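Local coordinates for endo-1,4-b-d-mannanase (Trichoderma reesei, PDB 1QNR), which hydrolyses internal beta-1,4-mannosidic linkages in mannans, as an endo-acting glycoside hydrolase of family 5 with a TIM-barrel catalytic domain, at residues Ser188-Val191 against Lys192-Asp195; Gln291-Ser294 against Leu295-Gly299; Val325-Ser329 against Ser330-Cys334. All blocks are in the same frame, centred on the assembly; numbering follows the deposited sequence.

Along the chain the three contacts come one after another, none enclosing or crossing another, and each is a local turn where a helix ends or begins. Interaction 1 closes helix 178-194, the crossover between the parallel strands 161-165 and 199-201. Interaction 2 ends helix 283-295 and releases the chain toward strand 300-309, about 17 Å from interaction 1 between nearest atoms. Interaction 3 turns the chain from strand 325-326, which pairs with strand 300-309, into the final helix 330-343. Its nearest atoms lie about 4 Å from those of interaction 2, and the disulfide Cys284-Cys334 ties the two helices concerned; interaction 1 lies across the chain's centre from interaction 3.

Interaction 1: residues Ser188-Val191 against Lys192-Asp195; sequences SQYV and KSLD
Tyr190 and Leu194, one helical turn apart, supply the apolar part of this contact. Leu194 CD1 lies over one face of the phenol ring, 4.2 Å from the centroid of the Tyr190 ring, a CH-pi contact whose closest approach is 3.8 Å to Tyr190 CE2. With its CG anti to the backbone N (chi1 178°), the tyrosine carries its ring along the helix above the leucine, and both side chains also rest on helix 138-155. A flat ring and a branched aliphatic chain suit such a partly covered helix flank.

The hydrogen bonds record how the helix winds down. Lys192 N still donates to Ser188 O at 3.0 Å, nearly straight at 165°, whereas Ser193 N bends more to reach Gln189 O. Beyond that the pattern shortens: Leu194 N bonds Val191 O at 3.0 Å, and its bond to Tyr190 O is weak. The Ser193 hydroxyl takes up the slack, OG donating to Tyr190 O at 2.7 Å in the carbonyl plane, on a lone pair. Its chi1 of 81° turns OG back over the preceding turn, a reach for which serine's short hydroxyl is well suited.

The charged side chains find their partners beyond this turn. Lys192 sends NZ to a salt bridge with Asp236 and a hydrogen bond to His198 O. Asp195 is buried, its OD2 accepting from Trp164 NE1 and hydrogen-bonded to His198 ND1, its OD1 accepting from Asn197 N. Val191, buried, packs on Val200 of the following strand.

This is the last turn of an amphipathic helix in a beta-alpha-beta crossover, as the TIM barrel of family 5 repeats it.

Interaction 2: residues Gln291-Ser294 against Leu295-Gly299; sequences QTTS and LTTRG
At the C-terminal end of helix 283-295, where the chain turns out toward strand 300-309 of the barrel, threonine hydroxyls from the departing chain bind carbonyls of the last helical turn. Leu295 N makes the regular bond to Gln291 O, 3.0 Å and 161°. Thr296, the first residue to leave helical backbone angles, grips Thr292 O twice: its N donates at 3.1 Å and its OG1 at 2.8 Å, from opposite faces of the carbonyl plane. The second bond depends on chi1 of 62°, which sets OG1 between the backbone N and the carbonyl carbon and swings it back over the helix end.

Thr297 repeats the idea one residue on. Its OG1 donates to Thr293 O at 2.7 Å from above the carbonyl plane, 37° out of it. The side chains of Thr293 and Thr297 run side by side in the same direction, with Thr293 CG2 coming to 3.8 Å from Thr297 OG1; both also lie against helix 253-267. Thr293 OG1 itself is engaged elsewhere, by Asn255 and Pro289 O, so in this residue the hydroxyl bonds while the methyl packs.

Ser294, small enough for its buried site, turns its hydroxyl toward Tyr20, and Leu295 rests on Ile343 of the last helix. Thr297 N still reaches Ser294 O, but weakly.

Thr296 OG1 therefore adds a second donor to Thr292 O, whereas Thr297 OG1 stands in for the amide that a continuing helix would have offered to Thr293 O, and these two carbonyls keep strong partners while the backbone changes course.

Interaction 3: residues Val325-Ser329 against Ser330-Cys334; sequences VWYNS and SNWQC. With NAG (2-acetamido-2-deoxy-beta-D-glucopyranose), chain I.
Trp332 faces back across the turn onto Tyr327 and Asn328, and its side chain can be followed outward from the helix. CB sits 3.4 Å from Trp326 O. With CG anti to the backbone N (chi1 168°), the indole swings over the preceding loop, where Asn328 N lies above one face, 3.4 Å from CG. CD1 and NE1 then meet the tyrosine: Tyr327 CD1 is 3.6 Å from Trp332 NE1, and the tyrosine points its edge at the five-membered ring in a T-shaped pair, centroids 5.1 Å apart and planes at 79°. NE1 donates its hydrogen to Ser48. In the six-membered ring CE3 touches Asn328 CA, with Ser329 O at the indole's edge in its plane; CZ2 nears Tyr327 CE1, Asn328 OD1 is 4.1 Å from CZ3, and the tip CH2 nears the same oxygen.

The backbone beneath is a type II turn, Trp326 to Ser329, that leads directly into helix 330-343, with Ser329 as its N-cap. Ser329 OG accepts from Trp332 N at 3.1 Å and 158°, and donates to Trp326 O on an in-plane lone pair. A serine fits because one short hydroxyl can serve both the helix's first turn and the beta turn. Val325 CG1 packs against the helix start near Asn331 and Trp332.

With an alanine in place of Trp332 the indole is gone, which is likely to leave the edge of Tyr327 and the Asn328 backbone uncovered and Ser48 without its indole donor. Asn328 carries the N-linked glycan through ND2, and the sugar's acetamido methyl C8 lies at the Tyr327 ring edge, 3.8 Å from Tyr327 CE2, while His44 stacks with that ring.

Interaction 1: residues Ser188-Val191 against Lys192-Asp195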
loop_
_atom_site.group_PDB
_atom_site.type_symbol
_atom_site.label_atom_id
_atom_site.label_comp_id
_atom_site.label_asym_id
_atom_site.label_seq_id
_atom_site.Cartn_x
_atom_site.Cartn_y
_atom_site.Cartn_z
ATOM N N SER A 188 -3.195 10.157 11.307
ATOM C CA SER A 188 -1.968 10.685 10.606
ATOM C C SER A 188 -1.268 11.697 11.503
ATOM O O SER A 188 -0.049 11.769 11.460
ATOM C CB SER A 188 -2.300 11.248 9.226
ATOM O OG SER A 188 -3.288 12.341 9.261
ATOM N N GLN A 189 -1.992 12.554 12.249
ATOM C CA GLN A 189 -1.321 13.410 13.253
ATOM C C GLN A 189 -0.555 12.582 14.258
ATOM O O GLN A 189 0.616 12.950 14.622
ATOM C CB GLN A 189 -2.350 14.311 14.016
ATOM C CG GLN A 189 -2.933 15.440 13.203
ATOM C CD GLN A 189 -4.061 16.169 13.956
ATOM O OE1 GLN A 189 -4.233 15.979 15.178
ATOM N NE2 GLN A 189 -4.759 17.009 13.234
ATOM N N TYR A 190 -1.080 11.441 14.728
ATOM C CA TYR A 190 -0.334 10.573 15.668
ATOM C C TYR A 190 0.915 10.020 15.033
ATOM O O TYR A 190 2.016 10.019 15.659
ATOM C CB TYR A 190 -1.281 9.445 16.145
ATOM C CG TYR A 190 -0.628 8.447 17.087
ATOM C CD1 TYR A 190 -0.091 8.918 18.298
ATOM C CD2 TYR A 190 -0.485 7.084 16.845
ATOM C CE1 TYR A 190 0.584 8.096 19.224
ATOM C CE2 TYR A 190 0.108 6.207 17.751
ATOM C CZ TYR A 190 0.669 6.755 18.898
ATOM O OH TYR A 190 1.331 5.878 19.787
ATOM N N VAL A 191 0.849 9.537 13.790
ATOM C CA VAL A 191 2.065 9.011 13.128
ATOM C C VAL A 191 3.117 10.111 13.008
ATOM O O VAL A 191 4.319 9.856 13.327
ATOM C CB VAL A 191 1.746 8.444 11.707
ATOM C CG1 VAL A 191 3.022 7.946 10.983
ATOM C CG2 VAL A 191 0.775 7.257 11.814
ATOM N N LYS A 192 2.726 11.330 12.633
ATOM C CA LYS A 192 3.694 12.447 12.539
ATOM C C LYS A 192 4.314 12.779 13.896
ATOM O O LYS A 192 5.491 13.255 13.971
ATOM C CB LYS A 192 3.060 13.695 11.900
ATOM C CG LYS A 192 2.673 13.473 10.416
ATOM C CD LYS A 192 3.895 13.416 9.504
ATOM C CE LYS A 192 3.470 13.679 8.042
ATOM N NZ LYS A 192 4.594 13.568 7.059
ATOM N N SER A 193 3.592 12.522 15.003
ATOM C CA SER A 193 4.144 12.780 16.362
ATOM C C SER A 193 5.182 11.752 16.767
ATOM O O SER A 193 5.971 11.987 17.717
ATOM C CB SER A 193 2.999 12.773 17.422
ATOM O OG SER A 193 2.570 11.471 17.874
ATOM N N LEU A 194 5.182 10.565 16.079
ATOM C CA LEU A 194 6.155 9.530 16.349
ATOM C C LEU A 194 7.363 9.589 15.411
ATOM O O LEU A 194 8.413 8.950 15.719
ATOM C CB LEU A 194 5.532 8.114 16.082
ATOM C CG LEU A 194 4.316 7.803 16.978
ATOM C CD1 LEU A 194 3.744 6.431 16.575
ATOM C CD2 LEU A 194 4.777 7.700 18.458
ATOM N N ASP A 195 7.258 10.265 14.269
ATOM C CA ASP A 195 8.277 10.219 13.209
ATOM C C ASP A 195 8.127 11.461 12.296
ATOM O O ASP A 195 7.089 11.593 11.589
ATOM C CB ASP A 195 8.120 8.917 12.397
ATOM C CG ASP A 195 8.979 8.774 11.149
ATOM O OD1 ASP A 195 9.668 9.704 10.695
ATOM O OD2 ASP A 195 9.036 7.583 10.640
#

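Interaction 2: residues Gln291-Ser294 against Leu295-Gly299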
loop_
_atom_site.group_PDB
_atom_site.type_symbol
_atom_site.label_atom_id
_atom_site.label_comp_id
_atom_site.label_asym_id
_atom_site.label_seq_id
_atom_site.Cartn_x
_atom_site.Cartn_y
_atom_site.Cartn_z
ATOM N N GLN A 291 -0.500 2.447 -17.951
ATOM C CA GLN A 291 0.858 2.893 -17.550
ATOM C C GLN A 291 1.218 4.112 -18.398
ATOM O O GLN A 291 1.754 5.064 -17.807
ATOM C CB GLN A 291 1.850 1.738 -17.859
ATOM C CG GLN A 291 1.595 0.514 -16.981
ATOM C CD GLN A 291 2.669 -0.550 -17.194
ATOM O OE1 GLN A 291 3.135 -0.750 -18.368
ATOM N NE2 GLN A 291 2.999 -1.245 -16.113
ATOM N N THR A 292 0.869 4.133 -19.709
ATOM C CA THR A 292 1.184 5.349 -20.478
ATOM C C THR A 292 0.362 6.543 -20.028
ATOM O O THR A 292 0.907 7.683 -19.922
ATOM C CB THR A 292 0.887 5.055 -21.978
ATOM O OG1 THR A 292 1.845 4.072 -22.411
ATOM C CG2 THR A 292 1.021 6.324 -22.831
ATOM N N THR A 293 -0.920 6.376 -19.728
ATOM C CA THR A 293 -1.715 7.486 -19.197
ATOM C C THR A 293 -1.101 8.042 -17.920
ATOM O O THR A 293 -0.956 9.271 -17.742
ATOM C CB THR A 293 -3.176 7.037 -19.038
ATOM O OG1 THR A 293 -3.739 6.629 -20.310
ATOM C CG2 THR A 293 -4.070 8.101 -18.410
ATOM N N SER A 294 -0.749 7.152 -16.969
ATOM C CA SER A 294 -0.192 7.631 -15.678
ATOM C C SER A 294 1.108 8.370 -15.886
ATOM O O SER A 294 1.271 9.505 -15.377
ATOM C CB SER A 294 -0.017 6.364 -14.780
ATOM O OG SER A 294 0.403 6.809 -13.473
ATOM N N LEU A 295 2.032 7.872 -16.760
ATOM C CA LEU A 295 3.312 8.531 -16.970
ATOM C C LEU A 295 3.117 9.907 -17.620
ATOM O O LEU A 295 3.983 10.786 -17.386
ATOM C CB LEU A 295 4.150 7.595 -17.910
ATOM C CG LEU A 295 5.518 8.143 -18.349
ATOM C CD1 LEU A 295 6.407 8.524 -17.180
ATOM C CD2 LEU A 295 6.248 7.020 -19.148
ATOM N N THR A 296 2.122 10.092 -18.457
ATOM C CA THR A 296 1.937 11.361 -19.189
ATOM C C THR A 296 0.812 12.262 -18.655
ATOM O O THR A 296 0.449 13.246 -19.339
ATOM C CB THR A 296 1.606 11.045 -20.680
ATOM O OG1 THR A 296 0.383 10.314 -20.828
ATOM C CG2 THR A 296 2.778 10.308 -21.360
ATOM N N THR A 297 0.367 12.151 -17.412
ATOM C CA THR A 297 -0.670 12.986 -16.823
ATOM C C THR A 297 -0.128 13.788 -15.668
ATOM O O THR A 297 0.450 13.281 -14.657
ATOM C CB THR A 297 -1.884 12.165 -16.381
ATOM O OG1 THR A 297 -2.495 11.477 -17.480
ATOM C CG2 THR A 297 -3.001 13.042 -15.839
ATOM N N ARG A 298 -0.250 15.133 -15.758
ATOM C CA ARG A 298 0.218 15.991 -14.665
ATOM C C ARG A 298 -0.482 15.660 -13.328
ATOM O O ARG A 298 -1.709 15.443 -13.340
ATOM C CB ARG A 298 -0.084 17.476 -15.053
ATOM C CG ARG A 298 1.027 18.037 -15.959
ATOM C CD ARG A 298 2.187 18.581 -15.152
ATOM N NE ARG A 298 1.974 19.483 -13.999
ATOM C CZ ARG A 298 3.002 19.815 -13.185
ATOM N NH1 ARG A 298 4.240 19.346 -13.477
ATOM N NH2 ARG A 298 2.884 20.550 -12.098
ATOM N N GLY A 299 0.288 15.676 -12.220
ATOM C CA GLY A 299 -0.320 15.295 -10.913
ATOM C C GLY A 299 0.117 13.884 -10.544
ATOM O O GLY A 299 0.118 13.580 -9.337
#

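Interaction 3: residues Val325-Ser329 against Ser330-Cys334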
loop_
_atom_site.group_PDB
_atom_site.type_symbol
_atom_site.label_atom_id
_atom_site.label_comp_id
_atom_site.label_asym_id
_atom_site.label_seq_id
_atom_site.Cartn_x
_atom_site.Cartn_y
_atom_site.Cartn_z
ATOM N N VAL A 325 2.315 -10.891 -12.031
ATOM C CA VAL A 325 3.241 -10.729 -13.170
ATOM C C VAL A 325 4.523 -11.398 -12.707
ATOM O O VAL A 325 5.217 -10.925 -11.790
ATOM C CB VAL A 325 3.452 -9.247 -13.538
ATOM C CG1 VAL A 325 4.515 -9.145 -14.660
ATOM C CG2 VAL A 325 2.141 -8.541 -13.911
ATOM N N TRP A 326 4.857 -12.579 -13.244
ATOM C CA TRP A 326 6.006 -13.374 -12.791
ATOM C C TRP A 326 7.327 -12.805 -13.311
ATOM O O TRP A 326 7.435 -12.481 -14.540
ATOM C CB TRP A 326 5.871 -14.829 -13.285
ATOM C CG TRP A 326 4.705 -15.591 -12.647
ATOM C CD1 TRP A 326 3.443 -15.815 -13.231
ATOM C CD2 TRP A 326 4.709 -16.180 -11.332
ATOM N NE1 TRP A 326 2.692 -16.482 -12.287
ATOM C CE2 TRP A 326 3.422 -16.699 -11.145
ATOM C CE3 TRP A 326 5.619 -16.259 -10.282
ATOM C CZ2 TRP A 326 3.072 -17.362 -9.964
ATOM C CZ3 TRP A 326 5.266 -16.892 -9.076
ATOM C CH2 TRP A 326 3.962 -17.461 -8.946
ATOM N N TYR A 327 8.341 -12.688 -12.442
ATOM C CA TYR A 327 9.643 -12.132 -12.922
ATOM C C TYR A 327 10.177 -12.965 -14.105
ATOM O O TYR A 327 10.106 -14.214 -14.172
ATOM C CB TYR A 327 10.660 -12.294 -11.772
ATOM C CG TYR A 327 12.077 -11.844 -12.139
ATOM C CD1 TYR A 327 12.357 -10.555 -12.603
ATOM C CD2 TYR A 327 13.101 -12.814 -12.060
ATOM C CE1 TYR A 327 13.648 -10.231 -12.958
ATOM C CE2 TYR A 327 14.381 -12.461 -12.474
ATOM C CZ TYR A 327 14.631 -11.178 -12.872
ATOM O OH TYR A 327 15.927 -10.847 -13.225
ATOM N N ASN A 328 10.704 -12.239 -15.112
ATOM C CA ASN A 328 11.359 -12.814 -16.297
ATOM C C ASN A 328 10.385 -13.393 -17.317
ATOM O O ASN A 328 10.840 -13.906 -18.378
ATOM C CB ASN A 328 12.393 -13.925 -15.930
ATOM C CG ASN A 328 13.756 -13.419 -16.200
ATOM O OD1 ASN A 328 14.121 -12.301 -16.509
ATOM N ND2 ASN A 328 14.743 -14.377 -16.062
ATOM N N SER A 329 9.083 -13.323 -17.148
ATOM C CA SER A 329 8.079 -13.775 -18.106
ATOM C C SER A 329 7.879 -12.767 -19.216
ATOM O O SER A 329 8.365 -11.619 -19.204
ATOM C CB SER A 329 6.780 -14.030 -17.348
ATOM O OG SER A 329 6.139 -12.780 -16.918
ATOM N N SER A 330 7.060 -13.174 -20.236
ATOM C CA SER A 330 6.700 -12.241 -21.284
ATOM C C SER A 330 5.888 -11.055 -20.737
ATOM O O SER A 330 6.024 -9.922 -21.246
ATOM C CB SER A 330 5.884 -12.935 -22.395
ATOM O OG SER A 330 4.773 -13.614 -21.981
ATOM N N ASN A 331 5.026 -11.225 -19.725
ATOM C CA ASN A 331 4.317 -10.106 -19.141
ATOM C C ASN A 331 5.299 -9.231 -18.339
ATOM O O ASN A 331 5.050 -8.005 -18.302
ATOM C CB ASN A 331 3.194 -10.611 -18.220
ATOM C CG ASN A 331 1.957 -11.187 -18.935
ATOM O OD1 ASN A 331 1.138 -11.926 -18.289
ATOM N ND2 ASN A 331 1.833 -10.821 -20.187
ATOM N N TRP A 332 6.354 -9.753 -17.738
ATOM C CA TRP A 332 7.400 -8.883 -17.136
ATOM C C TRP A 332 8.012 -8.035 -18.227
ATOM O O TRP A 332 8.308 -6.854 -18.004
ATOM C CB TRP A 332 8.394 -9.769 -16.361
ATOM C CG TRP A 332 9.659 -9.087 -15.931
ATOM C CD1 TRP A 332 9.923 -8.473 -14.736
ATOM C CD2 TRP A 332 10.886 -8.914 -16.694
ATOM N NE1 TRP A 332 11.194 -7.907 -14.707
ATOM C CE2 TRP A 332 11.798 -8.214 -15.902
ATOM C CE3 TRP A 332 11.272 -9.384 -17.975
ATOM C CZ2 TRP A 332 13.090 -7.833 -16.323
ATOM C CZ3 TRP A 332 12.562 -9.056 -18.382
ATOM C CH2 TRP A 332 13.435 -8.328 -17.587
ATOM N N GLN A 333 8.325 -8.598 -19.426
ATOM C CA GLN A 333 8.931 -7.758 -20.489
ATOM C C GLN A 333 7.955 -6.641 -20.817
ATOM O O GLN A 333 8.399 -5.480 -20.964
ATOM C CB GLN A 333 9.253 -8.629 -21.738
ATOM C CG GLN A 333 9.583 -8.138 -23.150
ATOM C CD GLN A 333 9.569 -8.897 -24.452
ATOM O OE1 GLN A 333 9.935 -8.473 -25.631
ATOM N NE2 GLN A 333 9.101 -10.170 -24.633
ATOM N N CYS A 334 6.703 -6.950 -21.028
ATOM C CA CYS A 334 5.701 -5.968 -21.460
ATOM C C CYS A 334 5.355 -4.843 -20.441
ATOM O O CYS A 334 5.274 -3.665 -20.808
ATOM C CB CYS A 334 4.400 -6.668 -21.808
ATOM S SG CYS A 334 3.034 -5.610 -22.321
HETATM C C1 NAG I . 16.359 -14.351 -16.148
HETATM C C2 NAG I . 17.117 -15.418 -15.385
HETATM C C3 NAG I . 18.579 -15.317 -15.710
HETATM C C4 NAG I . 18.705 -15.274 -17.245
HETATM C C5 NAG I . 17.841 -14.251 -17.977
HETATM C C6 NAG I . 17.833 -14.500 -19.481
HETATM C C7 NAG I . 16.174 -16.203 -13.267
HETATM C C8 NAG I . 15.897 -15.897 -11.818
HETATM N N2 NAG I . 16.844 -15.228 -13.918
HETATM O O3 NAG I . 19.094 -16.571 -15.169
HETATM O O4 NAG I . 20.086 -14.944 -17.595
HETATM O O5 NAG I . 16.459 -14.442 -17.603
HETATM O O6 NAG I . 17.310 -13.357 -20.102
HETATM O O7 NAG I . 15.824 -17.191 -13.737
#